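Local coordinates for SusD superfamily protein (Bacteroides fragilis NCTC 9343, PDB 3NQP) that probably binds glycans at the outer membrane and helps in their uptake, as expected of a SusD-family protein, at residues H32-L35 and R36-A39; D110-K113 and N114-G118; E119-G122 and L123-F126; E179-G182 and N183-D186; V196-S199 and K200-E204. All blocks are in the same frame, centred on the assembly; numbering follows the deposited sequence.

Contact 1: residues H32-L35 and R36-A39. With EDO (1,2-ethanediol), chain G.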
loop_
_atom_site.group_PDB
_atom_site.type_symbol
_atom_site.label_atom_id
_atom_site.label_comp_id
_atom_site.label_asym_id
_atom_site.label_seq_id
_atom_site.Cartn_x
_atom_site.Cartn_y
_atom_site.Cartn_z
ATOM N N HIS A 32 0.686 9.987 -15.191
ATOM C CA HIS A 32 -0.247 9.221 -14.361
ATOM C C HIS A 32 -0.440 7.751 -14.809
ATOM O O HIS A 32 -0.665 6.883 -13.993
ATOM C CB HIS A 32 -1.588 9.959 -14.184
ATOM C CG HIS A 32 -1.497 11.101 -13.228
ATOM N ND1 HIS A 32 -0.965 12.328 -13.583
ATOM C CD2 HIS A 32 -1.797 11.185 -11.912
ATOM C CE1 HIS A 32 -0.957 13.118 -12.527
ATOM N NE2 HIS A 32 -1.475 12.457 -11.504
ATOM N N LYS A 33 -0.365 7.482 -16.108
ATOM C CA LYS A 33 -0.549 6.126 -16.598
ATOM C C LYS A 33 0.712 5.297 -16.264
ATOM O O LYS A 33 0.631 4.105 -16.023
ATOM C CB LYS A 33 -0.863 6.106 -18.091
ATOM C CG LYS A 33 -2.225 6.809 -18.434
ATOM C CD LYS A 33 -2.732 6.475 -19.820
ATOM C CE LYS A 33 -4.091 7.175 -20.155
ATOM N NZ LYS A 33 -4.866 7.688 -18.941
ATOM N N HIS A 34 1.875 5.932 -16.261
ATOM C CA HIS A 34 3.099 5.238 -15.884
ATOM C C HIS A 34 3.077 4.966 -14.389
ATOM O O HIS A 34 3.652 3.978 -13.919
ATOM C CB HIS A 34 4.340 6.070 -16.244
ATOM C CG HIS A 34 4.744 5.975 -17.684
ATOM N ND1 HIS A 34 5.165 7.070 -18.415
ATOM C CD2 HIS A 34 4.798 4.921 -18.529
ATOM C CE1 HIS A 34 5.456 6.695 -19.647
ATOM N NE2 HIS A 34 5.243 5.395 -19.745
ATOM N N LEU A 35 2.431 5.852 -13.633
ATOM C CA LEU A 35 2.269 5.635 -12.211
ATOM C C LEU A 35 1.311 4.440 -12.040
ATOM O O LEU A 35 1.568 3.577 -11.202
ATOM C CB LEU A 35 1.705 6.863 -11.509
ATOM C CG LEU A 35 1.425 6.804 -10.023
ATOM C CD1 LEU A 35 2.785 6.694 -9.267
ATOM C CD2 LEU A 35 0.611 8.011 -9.581
ATOM N N ARG A 36 0.216 4.410 -12.809
ATOM C CA ARG A 36 -0.702 3.272 -12.769
ATOM C C ARG A 36 0.068 1.960 -12.999
ATOM O O ARG A 36 -0.146 0.955 -12.294
ATOM C CB ARG A 36 -1.778 3.421 -13.843
ATOM C CG ARG A 36 -2.711 2.236 -13.995
ATOM C CD ARG A 36 -3.422 2.225 -15.342
ATOM N NE ARG A 36 -2.452 2.056 -16.417
ATOM C CZ ARG A 36 -2.580 2.526 -17.644
ATOM N NH1 ARG A 36 -3.658 3.208 -18.016
ATOM N NH2 ARG A 36 -1.603 2.310 -18.495
ATOM N N ASP A 37 0.947 1.972 -13.996
ATOM C CA ASP A 37 1.723 0.791 -14.340
ATOM C C ASP A 37 2.672 0.336 -13.211
ATOM O O ASP A 37 3.061 -0.814 -13.182
ATOM C CB ASP A 37 2.567 1.040 -15.609
ATOM C CG ASP A 37 1.720 1.191 -16.879
ATOM O OD1 ASP A 37 0.506 0.928 -16.855
ATOM O OD2 ASP A 37 2.288 1.621 -17.888
ATOM N N ALA A 38 3.041 1.232 -12.308
ATOM C CA ALA A 38 3.858 0.846 -11.119
ATOM C C ALA A 38 3.045 0.529 -9.875
ATOM O O ALA A 38 3.621 0.217 -8.813
ATOM C CB ALA A 38 4.858 1.942 -10.808
ATOM N N ALA A 39 1.716 0.552 -9.979
ATOM C CA ALA A 39 0.865 0.370 -8.806
ATOM C C ALA A 39 0.957 -1.033 -8.183
ATOM O O ALA A 39 0.946 -1.180 -6.958
ATOM C CB ALA A 39 -0.582 0.693 -9.133
HETATM C C1 EDO G . -6.663 8.155 -15.786
HETATM O O1 EDO G . -6.163 7.084 -16.612
HETATM C C2 EDO G . -5.500 8.854 -15.092
HETATM O O2 EDO G . -4.689 9.470 -16.104
#

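Contact 2: residues D110-K113 and N114-G118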
loop_
_atom_site.group_PDB
_atom_site.type_symbol
_atom_site.label_atom_id
_atom_site.label_comp_id
_atom_site.label_asym_id
_atom_site.label_seq_id
_atom_site.Cartn_x
_atom_site.Cartn_y
_atom_site.Cartn_z
ATOM N N ASP A 110 -0.905 30.499 -14.847
ATOM C CA ASP A 110 -0.252 30.289 -13.573
ATOM C C ASP A 110 -0.913 29.168 -12.769
ATOM O O ASP A 110 -0.200 28.366 -12.174
ATOM C CB ASP A 110 -0.256 31.549 -12.738
ATOM C CG ASP A 110 0.547 32.688 -13.355
ATOM O OD1 ASP A 110 1.238 32.538 -14.389
ATOM O OD2 ASP A 110 0.450 33.762 -12.771
ATOM N N GLU A 111 -2.249 29.145 -12.726
ATOM C CA GLU A 111 -3.014 28.131 -11.963
ATOM C C GLU A 111 -2.745 26.709 -12.430
ATOM O O GLU A 111 -2.491 25.841 -11.618
ATOM C CB GLU A 111 -4.527 28.374 -12.038
ATOM C CG GLU A 111 -4.992 29.529 -11.123
ATOM C CD GLU A 111 -4.628 30.894 -11.691
ATOM O OE1 GLU A 111 -4.485 31.016 -12.928
ATOM O OE2 GLU A 111 -4.519 31.836 -10.915
HETATM N N MSE A 112 -2.785 26.477 -13.743
HETATM C CA MSE A 112 -2.540 25.148 -14.266
HETATM C C MSE A 112 -1.077 24.752 -14.116
HETATM O O MSE A 112 -0.781 23.619 -13.759
HETATM C CB MSE A 112 -2.964 25.047 -15.735
HETATM C CG MSE A 112 -2.728 23.646 -16.344
HETATM SE SE MSE A 112 -3.417 23.499 -18.132
HETATM C CE MSE A 112 -5.315 23.472 -17.845
ATOM N N LYS A 113 -0.170 25.676 -14.397
ATOM C CA LYS A 113 1.257 25.405 -14.214
ATOM C C LYS A 113 1.541 24.980 -12.749
ATOM O O LYS A 113 2.240 24.000 -12.505
ATOM C CB LYS A 113 2.080 26.625 -14.590
ATOM C CG LYS A 113 3.578 26.465 -14.426
ATOM C CD LYS A 113 4.294 27.799 -14.382
ATOM C CE LYS A 113 4.418 28.449 -15.706
ATOM N NZ LYS A 113 5.324 29.660 -15.672
ATOM N N ASN A 114 1.021 25.749 -11.797
ATOM C CA ASN A 114 1.269 25.506 -10.394
ATOM C C ASN A 114 0.610 24.174 -9.974
ATOM O O ASN A 114 1.184 23.427 -9.191
ATOM C CB ASN A 114 0.738 26.650 -9.538
ATOM C CG ASN A 114 1.562 27.897 -9.646
ATOM O OD1 ASN A 114 2.705 27.862 -10.107
ATOM N ND2 ASN A 114 0.991 29.006 -9.220
ATOM N N PHE A 115 -0.583 23.887 -10.501
ATOM C CA PHE A 115 -1.249 22.614 -10.170
ATOM C C PHE A 115 -0.448 21.427 -10.660
ATOM O O PHE A 115 -0.226 20.468 -9.921
ATOM C CB PHE A 115 -2.672 22.538 -10.712
ATOM C CG PHE A 115 -3.445 21.405 -10.107
ATOM C CD1 PHE A 115 -4.024 21.557 -8.867
ATOM C CD2 PHE A 115 -3.517 20.180 -10.728
ATOM C CE1 PHE A 115 -4.696 20.515 -8.283
ATOM C CE2 PHE A 115 -4.193 19.126 -10.121
ATOM C CZ PHE A 115 -4.781 19.317 -8.918
ATOM N N TYR A 116 -0.002 21.512 -11.914
ATOM C CA TYR A 116 0.818 20.492 -12.528
ATOM C C TYR A 116 2.150 20.346 -11.808
ATOM O O TYR A 116 2.589 19.228 -11.547
ATOM C CB TYR A 116 1.040 20.781 -14.014
ATOM C CG TYR A 116 -0.154 20.529 -14.930
ATOM C CD1 TYR A 116 -1.305 19.893 -14.474
ATOM C CD2 TYR A 116 -0.108 20.919 -16.266
ATOM C CE1 TYR A 116 -2.387 19.635 -15.322
ATOM C CE2 TYR A 116 -1.182 20.642 -17.145
ATOM C CZ TYR A 116 -2.315 20.015 -16.658
ATOM O OH TYR A 116 -3.352 19.754 -17.493
ATOM N N LEU A 117 2.783 21.452 -11.452
ATOM C CA LEU A 117 4.080 21.344 -10.763
ATOM C C LEU A 117 3.865 20.745 -9.341
ATOM O O LEU A 117 4.631 19.903 -8.897
ATOM C CB LEU A 117 4.832 22.674 -10.756
ATOM C CG LEU A 117 5.388 23.048 -12.135
ATOM C CD1 LEU A 117 5.942 24.459 -12.158
ATOM C CD2 LEU A 117 6.418 21.991 -12.616
ATOM N N GLY A 118 2.778 21.106 -8.669
ATOM C CA GLY A 118 2.440 20.482 -7.408
ATOM C C GLY A 118 2.345 18.979 -7.574
ATOM O O GLY A 118 2.826 18.206 -6.738
#

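Contact 3: residues E119-G122 and L123-F126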
loop_
_atom_site.group_PDB
_atom_site.type_symbol
_atom_site.label_atom_id
_atom_site.label_comp_id
_atom_site.label_asym_id
_atom_site.label_seq_id
_atom_site.Cartn_x
_atom_site.Cartn_y
_atom_site.Cartn_z
ATOM N N GLU A 119 1.748 18.545 -8.671
ATOM C CA GLU A 119 1.528 17.109 -8.868
ATOM C C GLU A 119 2.890 16.440 -9.074
ATOM O O GLU A 119 3.166 15.398 -8.470
ATOM C CB GLU A 119 0.608 16.817 -10.049
ATOM C CG GLU A 119 -0.838 17.203 -9.810
ATOM C CD GLU A 119 -1.768 16.806 -10.935
ATOM O OE1 GLU A 119 -1.450 17.116 -12.078
ATOM O OE2 GLU A 119 -2.852 16.200 -10.681
ATOM N N VAL A 120 3.745 17.055 -9.897
ATOM C CA VAL A 120 4.937 16.379 -10.357
ATOM C C VAL A 120 6.001 16.351 -9.250
ATOM O O VAL A 120 6.669 15.358 -9.089
ATOM C CB VAL A 120 5.455 16.963 -11.689
ATOM C CG1 VAL A 120 6.815 16.433 -12.007
ATOM C CG2 VAL A 120 4.429 16.632 -12.826
ATOM N N TYR A 121 6.117 17.408 -8.450
ATOM C CA TYR A 121 6.997 17.351 -7.268
ATOM C C TYR A 121 6.496 16.380 -6.224
ATOM O O TYR A 121 7.289 15.672 -5.606
ATOM C CB TYR A 121 7.155 18.718 -6.646
ATOM C CG TYR A 121 8.144 19.626 -7.340
ATOM C CD1 TYR A 121 9.512 19.563 -7.022
ATOM C CD2 TYR A 121 7.738 20.588 -8.255
ATOM C CE1 TYR A 121 10.433 20.414 -7.599
ATOM C CE2 TYR A 121 8.685 21.437 -8.866
ATOM C CZ TYR A 121 10.020 21.348 -8.506
ATOM O OH TYR A 121 10.954 22.178 -9.053
ATOM N N GLY A 122 5.175 16.312 -6.039
ATOM C CA GLY A 122 4.592 15.313 -5.167
ATOM C C GLY A 122 4.932 13.889 -5.583
ATOM O O GLY A 122 5.221 13.025 -4.744
ATOM N N LEU A 123 4.822 13.616 -6.871
ATOM C CA LEU A 123 5.068 12.291 -7.399
ATOM C C LEU A 123 6.536 11.942 -7.380
ATOM O O LEU A 123 6.894 10.763 -7.216
ATOM C CB LEU A 123 4.519 12.176 -8.823
ATOM C CG LEU A 123 2.997 12.105 -8.939
ATOM C CD1 LEU A 123 2.576 12.081 -10.448
ATOM C CD2 LEU A 123 2.370 10.922 -8.193
ATOM N N ARG A 124 7.408 12.941 -7.486
ATOM C CA ARG A 124 8.831 12.633 -7.405
ATOM C C ARG A 124 9.183 12.229 -5.958
ATOM O O ARG A 124 9.947 11.277 -5.756
ATOM C CB ARG A 124 9.726 13.765 -7.860
ATOM C CG ARG A 124 11.166 13.321 -8.031
ATOM C CD ARG A 124 11.942 14.369 -8.851
ATOM N NE ARG A 124 12.117 15.609 -8.094
ATOM C CZ ARG A 124 12.766 16.679 -8.553
ATOM N NH1 ARG A 124 13.278 16.678 -9.782
ATOM N NH2 ARG A 124 12.924 17.739 -7.784
ATOM N N ALA A 125 8.584 12.900 -4.975
ATOM C CA ALA A 125 8.669 12.467 -3.588
ATOM C C ALA A 125 8.133 11.032 -3.409
ATOM O O ALA A 125 8.691 10.231 -2.672
ATOM C CB ALA A 125 7.864 13.419 -2.672
ATOM N N PHE A 126 6.983 10.760 -4.014
ATOM C CA PHE A 126 6.340 9.477 -3.880
ATOM C C PHE A 126 7.270 8.347 -4.313
ATOM O O PHE A 126 7.438 7.370 -3.598
ATOM C CB PHE A 126 5.058 9.458 -4.698
ATOM C CG PHE A 126 4.386 8.132 -4.723
ATOM C CD1 PHE A 126 3.504 7.784 -3.725
ATOM C CD2 PHE A 126 4.626 7.246 -5.746
ATOM C CE1 PHE A 126 2.878 6.574 -3.744
ATOM C CE2 PHE A 126 4.000 6.017 -5.779
ATOM C CZ PHE A 126 3.122 5.681 -4.763
#

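Contact 4: residues E179-G182 and N183-D186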
loop_
_atom_site.group_PDB
_atom_site.type_symbol
_atom_site.label_atom_id
_atom_site.label_comp_id
_atom_site.label_asym_id
_atom_site.label_seq_id
_atom_site.Cartn_x
_atom_site.Cartn_y
_atom_site.Cartn_z
ATOM N N GLU A 179 4.053 24.191 -1.944
ATOM C CA GLU A 179 4.199 25.578 -2.309
ATOM C C GLU A 179 3.461 25.863 -3.600
ATOM O O GLU A 179 2.775 26.867 -3.728
ATOM C CB GLU A 179 5.683 25.932 -2.434
ATOM C CG GLU A 179 5.987 27.370 -2.687
ATOM C CD GLU A 179 7.497 27.577 -2.877
ATOM O OE1 GLU A 179 8.290 26.870 -2.202
ATOM O OE2 GLU A 179 7.877 28.404 -3.727
ATOM N N TYR A 180 3.573 24.955 -4.556
ATOM C CA TYR A 180 2.882 25.118 -5.824
ATOM C C TYR A 180 1.366 24.947 -5.702
ATOM O O TYR A 180 0.632 25.701 -6.301
ATOM C CB TYR A 180 3.447 24.163 -6.897
ATOM C CG TYR A 180 4.699 24.636 -7.561
ATOM C CD1 TYR A 180 4.689 25.730 -8.415
ATOM C CD2 TYR A 180 5.899 23.967 -7.364
ATOM C CE1 TYR A 180 5.821 26.162 -9.045
ATOM C CE2 TYR A 180 7.052 24.392 -7.998
ATOM C CZ TYR A 180 7.021 25.484 -8.831
ATOM O OH TYR A 180 8.197 25.880 -9.440
ATOM N N PHE A 181 0.899 23.957 -4.958
ATOM C CA PHE A 181 -0.547 23.750 -4.801
ATOM C C PHE A 181 -1.226 24.965 -4.104
ATOM O O PHE A 181 -2.403 25.277 -4.356
ATOM C CB PHE A 181 -0.808 22.483 -3.990
ATOM C CG PHE A 181 -0.774 21.176 -4.794
ATOM C CD1 PHE A 181 -1.514 21.028 -5.942
ATOM C CD2 PHE A 181 -0.091 20.066 -4.314
ATOM C CE1 PHE A 181 -1.523 19.824 -6.631
ATOM C CE2 PHE A 181 -0.066 18.893 -5.011
ATOM C CZ PHE A 181 -0.788 18.777 -6.194
ATOM N N GLY A 182 -0.489 25.621 -3.203
ATOM C CA GLY A 182 -0.974 26.779 -2.448
ATOM C C GLY A 182 -2.277 26.469 -1.760
ATOM O O GLY A 182 -2.354 25.522 -0.976
ATOM N N ASN A 183 -3.295 27.273 -2.076
ATOM C CA ASN A 183 -4.664 27.110 -1.546
ATOM C C ASN A 183 -5.599 26.289 -2.446
ATOM O O ASN A 183 -6.767 26.203 -2.173
ATOM C CB ASN A 183 -5.299 28.483 -1.288
ATOM C CG ASN A 183 -4.753 29.167 -0.035
ATOM O OD1 ASN A 183 -4.736 28.587 1.067
ATOM N ND2 ASN A 183 -4.363 30.428 -0.180
HETATM N N MSE A 184 -5.085 25.648 -3.486
HETATM C CA MSE A 184 -5.924 24.861 -4.398
HETATM C C MSE A 184 -6.155 23.480 -3.751
HETATM O O MSE A 184 -5.387 22.546 -3.947
HETATM C CB MSE A 184 -5.262 24.733 -5.808
HETATM C CG MSE A 184 -5.056 26.090 -6.612
HETATM SE SE MSE A 184 -4.012 26.051 -8.363
HETATM C CE MSE A 184 -2.457 25.051 -7.629
ATOM N N ASN A 185 -7.234 23.362 -2.989
ATOM C CA ASN A 185 -7.637 22.078 -2.351
ATOM C C ASN A 185 -8.497 21.185 -3.267
ATOM O O ASN A 185 -8.846 20.065 -2.894
ATOM C CB ASN A 185 -8.435 22.367 -1.073
ATOM C CG ASN A 185 -7.567 22.818 0.102
ATOM O OD1 ASN A 185 -6.475 23.393 -0.043
ATOM N ND2 ASN A 185 -8.070 22.559 1.295
ATOM N N ASP A 186 -8.852 21.686 -4.452
ATOM C CA ASP A 186 -9.798 20.998 -5.346
ATOM C C ASP A 186 -9.138 19.711 -5.812
ATOM O O ASP A 186 -7.969 19.667 -6.154
ATOM C CB ASP A 186 -10.181 21.918 -6.526
ATOM C CG ASP A 186 -11.364 21.390 -7.417
ATOM O OD1 ASP A 186 -11.701 20.173 -7.485
ATOM O OD2 ASP A 186 -11.941 22.251 -8.137
#

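Contact 5: residues V196-S199 and K200-E204. With EDO (1,2-ethanediol), chain G.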
loop_
_atom_site.group_PDB
_atom_site.type_symbol
_atom_site.label_atom_id
_atom_site.label_comp_id
_atom_site.label_asym_id
_atom_site.label_seq_id
_atom_site.Cartn_x
_atom_site.Cartn_y
_atom_site.Cartn_z
ATOM N N VAL A 196 -8.242 10.713 -9.118
ATOM C CA VAL A 196 -7.274 9.874 -9.831
ATOM C C VAL A 196 -6.107 10.622 -10.480
ATOM O O VAL A 196 -5.301 10.028 -11.198
ATOM C CB VAL A 196 -7.994 8.958 -10.826
ATOM C CG1 VAL A 196 -8.962 7.986 -9.993
ATOM C CG2 VAL A 196 -8.727 9.795 -11.970
ATOM N N TYR A 197 -6.027 11.911 -10.188
ATOM C CA TYR A 197 -4.841 12.743 -10.417
ATOM C C TYR A 197 -4.331 13.181 -9.058
ATOM O O TYR A 197 -5.104 13.386 -8.136
ATOM C CB TYR A 197 -5.193 13.964 -11.271
ATOM C CG TYR A 197 -5.421 13.581 -12.704
ATOM C CD1 TYR A 197 -6.656 13.109 -13.138
ATOM C CD2 TYR A 197 -4.369 13.627 -13.627
ATOM C CE1 TYR A 197 -6.856 12.723 -14.486
ATOM C CE2 TYR A 197 -4.540 13.256 -14.940
ATOM C CZ TYR A 197 -5.792 12.790 -15.373
ATOM O OH TYR A 197 -5.978 12.427 -16.681
ATOM N N TRP A 198 -3.025 13.337 -8.936
ATOM C CA TRP A 198 -2.429 13.708 -7.665
ATOM C C TRP A 198 -2.907 15.093 -7.264
ATOM O O TRP A 198 -3.216 15.917 -8.129
ATOM C CB TRP A 198 -0.905 13.651 -7.783
ATOM C CG TRP A 198 -0.176 13.690 -6.454
ATOM C CD1 TRP A 198 0.266 14.792 -5.813
ATOM C CD2 TRP A 198 0.134 12.585 -5.614
ATOM N NE1 TRP A 198 0.876 14.450 -4.643
ATOM C CE2 TRP A 198 0.822 13.094 -4.502
ATOM C CE3 TRP A 198 -0.063 11.200 -5.713
ATOM C CZ2 TRP A 198 1.330 12.282 -3.495
ATOM C CZ3 TRP A 198 0.427 10.405 -4.694
ATOM C CH2 TRP A 198 1.092 10.944 -3.601
ATOM N N SER A 199 -3.040 15.327 -5.961
ATOM C CA SER A 199 -3.712 16.518 -5.437
ATOM C C SER A 199 -2.964 16.998 -4.215
ATOM O O SER A 199 -2.090 16.296 -3.701
ATOM C CB SER A 199 -5.154 16.176 -5.031
ATOM O OG SER A 199 -5.164 15.192 -3.952
ATOM N N LYS A 200 -3.357 18.161 -3.717
ATOM C CA LYS A 200 -2.808 18.713 -2.466
ATOM C C LYS A 200 -3.033 17.782 -1.276
ATOM O O LYS A 200 -2.119 17.511 -0.470
ATOM C CB LYS A 200 -3.379 20.094 -2.213
ATOM C CG LYS A 200 -2.758 20.840 -1.040
ATOM C CD LYS A 200 -3.557 22.075 -0.756
ATOM C CE LYS A 200 -3.220 22.621 0.566
ATOM N NZ LYS A 200 -3.798 23.915 0.807
ATOM N N ALA A 201 -4.237 17.259 -1.155
ATOM C CA ALA A 201 -4.506 16.272 -0.119
ATOM C C ALA A 201 -3.551 15.074 -0.176
ATOM O O ALA A 201 -3.132 14.552 0.823
ATOM C CB ALA A 201 -5.913 15.811 -0.220
ATOM N N ALA A 202 -3.267 14.605 -1.370
ATOM C CA ALA A 202 -2.406 13.469 -1.552
ATOM C C ALA A 202 -1.000 13.786 -1.068
ATOM O O ALA A 202 -0.357 12.934 -0.399
ATOM C CB ALA A 202 -2.401 13.029 -3.034
ATOM N N THR A 203 -0.517 14.993 -1.391
ATOM C CA THR A 203 0.769 15.443 -0.877
ATOM C C THR A 203 0.763 15.511 0.657
ATOM O O THR A 203 1.755 15.117 1.327
ATOM C CB THR A 203 1.214 16.778 -1.471
ATOM O OG1 THR A 203 1.570 16.571 -2.840
ATOM C CG2 THR A 203 2.471 17.367 -0.691
ATOM N N GLU A 204 -0.327 15.992 1.230
ATOM C CA GLU A 204 -0.430 16.049 2.699
ATOM C C GLU A 204 -0.427 14.624 3.323
ATOM O O GLU A 204 0.181 14.418 4.363
ATOM C CB GLU A 204 -1.652 16.834 3.147
ATOM C CG GLU A 204 -1.540 18.316 2.862
ATOM C CD GLU A 204 -2.225 19.171 3.878
ATOM O OE1 GLU A 204 -1.551 19.530 4.863
ATOM O OE2 GLU A 204 -3.423 19.440 3.716
HETATM C C1 EDO G . -6.663 8.155 -15.786
HETATM O O1 EDO G . -6.163 7.084 -16.612
HETATM C C2 EDO G . -5.500 8.854 -15.092
HETATM O O2 EDO G . -4.689 9.470 -16.104
#

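Contact 1: residues H32-L35 and R36-A39
His32 and Arg36 are joined by a backbone bond in the last turns of helix 21-37, in the helical N-terminal part of this SusD-family protein. Arg36 N donates to His32 O at 2.9 Å. The His32 ring itself turns out of this contact: its ND1 bonds to Ile28 O one turn back, and its NE2 to the backbone N of Trp198. Lys33 O accepts from Asp37 N, the next helical bond. Lys33 CB sits over one face of the Arg36 guanidinium, 3.7 Å from its plane and displaced toward the rim, and the two side chains cross at a slant. Farther out, Lys33 CD lies 3.8 Å from Arg36 NH1. The two like charges stay apart, and Lys33 NZ bonds to O1 of a 1,2-ethanediol, probably from the crystallisation liquor, at 2.7 Å. His34 O receives a weak bond from Ala38 N and a further one from Arg91 NE of helix 89-102. Ala38 N also donates to Leu35 O, which it meets from above the carbonyl plane. The Leu35 side chain leaves on the inner side, toward Leu123 and Phe126 of helix 110-135. On the outer side, Arg36 bends at chi3 (64°), which turns its guanidinium toward the carboxylate of Asp37. Asp37 OD1 lies in the guanidinium plane and takes both Arg36 NE (3.2 Å) and NH2 (3.0 Å), a side-on salt bridge to one oxygen.

Contact 2: residues D110-K113 and N114-G118
Selenomethionine Met112 and Tyr116 make the main side-chain contact, one turn apart. Met112 CG sits over one face of the Tyr116 ring, 3.7 Å from the centroid and 22° off the ring normal, a CH-pi contact. The selenium follows as an oblique Met-aromatic contact, with SE 4.5 Å from the same centroid. With CG anti to the backbone N (chi1 -180°) the Met112 chain runs alongside the Tyr116 side chain, both pointing the same way. The phenol end is fixed from outside, by a hydrogen bond between Tyr116 OH and Thr25 OG1 of helix 21-37.

Purely apolar packing is lighter. Lys113 CG lies 3.8 Å from Leu117 CD1, while the amine of Lys113 goes back to Ala105 O.

The backbone bonds are those of a regular alpha helix, the first two turns of helix 110-135, which packs between helices 21-37, 89-102 and 163-181. Asn114 N, Phe115 N, Tyr116 N and Leu117 N donate to the carbonyls of Asp110, Glu111, Met112 and Lys113. The shortest joins Leu117 N to Lys113 O at 2.8 Å.

The Asn114 amide is close to the backbone without bonding to it. Its ND2 is 3.2 Å from Asp110 O, but the angle is poor.

Contact 3: residues E119-G122 and L123-F126
The buried middle of helix 110-135 holds this contact, within the helical N-terminal part of the SusD-like fold. Helices 21-37, 89-102 and 163-181 pack around it. Tyr121 and Arg124 carry the side-chain part. They lie side by side and point the same way, with the ring and guanidinium planes 84° apart. Arg124 NH2 comes 3.7 Å from Tyr121 CE1, an oblique approach. Arg124 leaves the helix with CG anti to the backbone N (chi1 -168°) and then bends at chi3, which sets the guanidinium beside the tyrosine ring. Its charge is answered beyond the contact: NE forms a salt bridge with Asp173 of helix 163-181, and NH1 bonds to Asn96 OD1 of helix 89-102. The arginine therefore ties three helices together.

The backbone is a continuous alpha helix. Leu123 N donates to Glu119 O at 2.9 Å, and Arg124 N to Val120 O at 3.0 Å. Arg124 N also has a weak second bond to Tyr121 O. That carbonyl takes a straighter one from Ala125 N, at 3.1 Å and 169°. Gly122 has no side chain, and its CA lies close to the Trp198 indole. Leu123 CG lies beside the carbonyl oxygen of Glu119, and its methyls pack toward Trp198 and Leu35. At the far end, Phe126 N donates to Gly122 O at 3.0 Å.

Contact 4: residues E179-G182 and N183-D186
Phe181 O and Met184 N close a type II' beta turn at the end of helix 163-181. The bond is 2.8 Å long with an N-H...O angle of 159°. Gly182 is the first residue after the helix to leave helical angles. It takes the second position of the turn with a positive phi of 53°, and this turns the chain sharply away from the helix.

The tight side lies under selenomethionine Met184. Its chain starts with CG beside the backbone N (chi1 -63°) and bends at chi3. The methyl is thereby folded back over the last helical carbonyls. Met184 CE is 3.3 Å from Phe181 O and 3.4 Å from Tyr180 O. The same methyl reaches the edge of the Phe181 ring, near its plane, with CE 4.5 Å from CD1. The ring of Phe181 points into the protein, where it meets Phe115 of helix 110-135 edge-to-face and touches Trp198.

The loose side holds Asn183, which is exposed. Its side chain starts out away from residues 179-182, and CB rests against the carbonyl carbon of Gly182, its neighbour in sequence.

Asn185 is not loose: OD1 accepts from Lys200 NZ and ND2 donates to Asn242 O. Lys200 NZ also bonds to Gly182 O. Its positive charge would probably suit the carbonyls at this helix end, which carry partial negative charge. One backbone bond closes the turn, a methyl packs beneath it, and Lys200 ties it to helix 200-216.

Contact 5: residues V196-S199 and K200-E204
Trp198 lays its indole along the first turn of helix 200-216, over Ala202 and beside Thr203. From CB the side chain leaves with CG anti to the backbone N (chi1 -166°), which brings the ring back over the helix start. CG is 4.1 Å from Ala202 CB. CD2 and CE2 come nearer to that methyl, which sits over the centre of the six-membered ring, 3.6 Å from its centroid and 15° off the normal. This is a CH-pi contact. On the five-membered ring, CD1 passes Thr203 OG1 at 3.7 Å. NE1 donates to Thr203 OG1 at 2.9 Å, with the oxygen nearly in the ring plane, and so fixes the rotation of the indole. Thr203 OG1 is also hydrogen-bonded to Ser177 OG of helix 163-181. At the tip, CZ2 and CH2 lie against the carbonyl of Ala202, with CZ2 3.6 Å from Ala202 O.

The element here is a helix N-terminus with Ser199 as N-cap. Ser199 OG accepts from Ala202 N at 3.3 Å, so a side chain serves one of the first-turn amides. Ser199 O takes the first helical bond, from Thr203 N at 3.1 Å.

Before the cap, Tyr197 OH accepts a weak bond from O2 of the ethanediol and also bonds to Asp29 OD1.

Contacts 3 and 5 are buried, contacts 1 and 2 are partly buried, and contact 4 lies at the surface. Contacts 2 and 3 share helix 110-135. Contact 2 is near its exposed start and packs a selenomethionine on a tyrosine, whereas contact 3 is inside and ties an arginine to neighbouring helices. Contact 1 ends helix 21-37 and packs on contact 3 through leucines. Contact 4 closes its helix with a backbone turn and contact 5 opens one with a serine cap; a lysine of contact 5 bridges the two. Contacts 1 and 5 also meet, and both touch the same ethanediol.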